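Local atomic coordinates of vanadium-dependent bromoperoxidase (Corallina officinalis, PDB entry 1QHB), a protein that uses bound vanadate and hydrogen peroxide to oxidise bromide and so brominate organic substrates, working as a homododecamer whose subunits each bind a stabilising calcium ion. Residues R395-K398 with F399-R403. Numbering follows the deposited sequence.
Sequences RYQK and FNIHR. With PO4 (phosphate ion), chain G.
Gln397 and His402 meet near the C-terminal end of helix 376-402, where the alpha-helix widens into pi-type turns. Arg395 O still accepts from Phe399 N in the ordinary alpha pattern, but from Gln397 onward the bonds reach five residues on. His402 N reaches Gln397 O at 3.1 Å, and Arg403 N, on a residue with positive phi that ends the helix, reaches Lys398 O. At the changeover Tyr396 O receives two N-H groups, that of Asn400 and, weakly, that of Ile401.

The five-residue spacing also brings side chains together. Gln397 OE1 accepts from His402 NE2 at 2.9 Å, the donor in the carbonyl plane and the oxygen near the imidazole plane; Gln397 suits the place because its amide NE2 can also donate to Ser34. Ile401 CG2 covers one imidazole face, while its other branch lies over Tyr396, with CG1 4.3 Å from the ring centroid. Tyr396 CG is anti to the backbone N (chi1 -179°), which carries the ring toward Ile401 and Asn400; an alanine here would probably leave Ile401 CG1 without the ring face it lies on and Asn400 CB without the ring carbons CD1 and CE1 it touches. The Asn400 amide donates through ND2 to Asn83.

Arg403 turns back at chi3 (-60°) over the last turn, where NH1 donates to Phe399 O at 2.8 Å and weakly to Asn400 O, while NH2 forms a salt bridge with Glu40. Lys398, long enough to reach the vanadate site, leads away from the turn and donates through NZ to Gly482 O, Pro479 O and His478 ND1; NZ also donates to O4 of the phosphate in this site, at 3.0 Å.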
loop_
_atom_site.group_PDB
_atom_site.type_symbol
_atom_site.label_atom_id
_atom_site.label_comp_id
_atom_site.label_asym_id
_atom_site.label_seq_id
_atom_site.Cartn_x
_atom_site.Cartn_y
_atom_site.Cartn_z
ATOM N N ARG A 395 33.283 -5.922 15.966
ATOM C CA ARG A 395 33.889 -6.776 14.933
ATOM C C ARG A 395 33.858 -6.112 13.564
ATOM O O ARG A 395 34.738 -6.202 12.742
ATOM C CB ARG A 395 33.185 -8.164 14.906
ATOM C CG ARG A 395 33.556 -8.995 16.139
ATOM C CD ARG A 395 34.867 -9.737 15.939
ATOM N NE ARG A 395 35.530 -10.026 17.234
ATOM C CZ ARG A 395 36.035 -11.238 17.491
ATOM N NH1 ARG A 395 35.920 -12.217 16.587
ATOM N NH2 ARG A 395 36.631 -11.499 18.636
ATOM N N TYR A 396 32.836 -5.334 13.235
ATOM C CA TYR A 396 32.727 -4.579 12.022
ATOM C C TYR A 396 33.863 -3.560 11.998
ATOM O O TYR A 396 34.538 -3.396 10.989
ATOM C CB TYR A 396 31.351 -3.925 11.903
ATOM C CG TYR A 396 31.200 -3.143 10.620
ATOM C CD1 TYR A 396 31.185 -3.791 9.376
ATOM C CD2 TYR A 396 31.067 -1.764 10.675
ATOM C CE1 TYR A 396 31.046 -3.047 8.199
ATOM C CE2 TYR A 396 30.929 -1.038 9.502
ATOM C CZ TYR A 396 30.917 -1.671 8.277
ATOM O OH TYR A 396 30.740 -0.888 7.158
ATOM N N GLN A 397 34.116 -2.875 13.088
ATOM C CA GLN A 397 35.184 -1.890 13.148
ATOM C C GLN A 397 36.510 -2.638 13.038
ATOM O O GLN A 397 37.375 -2.303 12.265
ATOM C CB GLN A 397 35.141 -1.111 14.477
ATOM C CG GLN A 397 33.900 -0.199 14.667
ATOM C CD GLN A 397 33.792 0.825 13.531
ATOM O OE1 GLN A 397 34.712 1.570 13.199
ATOM N NE2 GLN A 397 32.648 0.886 12.862
ATOM N N LYS A 398 36.746 -3.691 13.829
ATOM C CA LYS A 398 38.011 -4.386 13.826
ATOM C C LYS A 398 38.418 -4.845 12.423
ATOM O O LYS A 398 39.505 -4.575 11.974
ATOM C CB LYS A 398 37.997 -5.644 14.708
ATOM C CG LYS A 398 38.139 -5.469 16.186
ATOM C CD LYS A 398 37.646 -6.743 16.879
ATOM C CE LYS A 398 37.833 -6.626 18.407
ATOM N NZ LYS A 398 39.280 -6.698 18.746
ATOM N N PHE A 399 37.563 -5.659 11.813
ATOM C CA PHE A 399 37.916 -6.305 10.559
ATOM C C PHE A 399 37.487 -5.612 9.266
ATOM O O PHE A 399 38.228 -5.697 8.276
ATOM C CB PHE A 399 37.212 -7.657 10.588
ATOM C CG PHE A 399 37.856 -8.754 11.343
ATOM C CD1 PHE A 399 38.962 -9.434 10.831
ATOM C CD2 PHE A 399 37.316 -9.168 12.574
ATOM C CE1 PHE A 399 39.533 -10.470 11.588
ATOM C CE2 PHE A 399 37.852 -10.214 13.291
ATOM C CZ PHE A 399 38.979 -10.837 12.789
ATOM N N ASN A 400 36.265 -5.051 9.249
ATOM C CA ASN A 400 35.779 -4.517 7.992
ATOM C C ASN A 400 36.278 -3.110 7.762
ATOM O O ASN A 400 36.402 -2.794 6.580
ATOM C CB ASN A 400 34.239 -4.538 7.961
ATOM C CG ASN A 400 33.711 -5.953 8.082
ATOM O OD1 ASN A 400 33.491 -6.467 9.193
ATOM N ND2 ASN A 400 33.453 -6.606 6.934
ATOM N N ILE A 401 36.538 -2.328 8.822
ATOM C CA ILE A 401 36.990 -0.990 8.611
ATOM C C ILE A 401 38.463 -0.731 8.903
ATOM O O ILE A 401 39.201 -0.432 7.965
ATOM C CB ILE A 401 36.169 -0.013 9.498
ATOM C CG1 ILE A 401 34.669 -0.167 9.257
ATOM C CG2 ILE A 401 36.598 1.445 9.306
ATOM C CD1 ILE A 401 34.216 0.147 7.839
ATOM N N HIS A 402 38.942 -0.709 10.155
ATOM C CA HIS A 402 40.290 -0.265 10.435
ATOM C C HIS A 402 41.406 -1.274 10.373
ATOM O O HIS A 402 42.489 -0.823 10.065
ATOM C CB HIS A 402 40.344 0.348 11.852
ATOM C CG HIS A 402 39.216 1.316 12.097
ATOM N ND1 HIS A 402 39.370 2.626 11.726
ATOM C CD2 HIS A 402 37.970 1.181 12.627
ATOM C CE1 HIS A 402 38.247 3.290 12.018
ATOM N NE2 HIS A 402 37.407 2.439 12.567
ATOM N N ARG A 403 41.231 -2.541 10.712
ATOM C CA ARG A 403 42.291 -3.515 10.699
ATOM C C ARG A 403 43.599 -2.955 11.293
ATOM O O ARG A 403 44.637 -3.130 10.676
ATOM C CB ARG A 403 42.501 -4.021 9.252
ATOM C CG ARG A 403 41.332 -4.952 8.818
ATOM C CD ARG A 403 41.404 -5.300 7.355
ATOM N NE ARG A 403 41.342 -4.185 6.367
ATOM C CZ ARG A 403 40.242 -3.775 5.760
ATOM N NH1 ARG A 403 39.046 -4.294 6.011
ATOM N NH2 ARG A 403 40.232 -2.834 4.820
HETATM P P PO4 G . 40.117 -8.059 22.804
HETATM O O1 PO4 G . 41.580 -8.237 22.600
HETATM O O2 PO4 G . 39.818 -7.347 24.080
HETATM O O3 PO4 G . 39.465 -9.379 22.795
HETATM O O4 PO4 G . 39.632 -7.214 21.650
#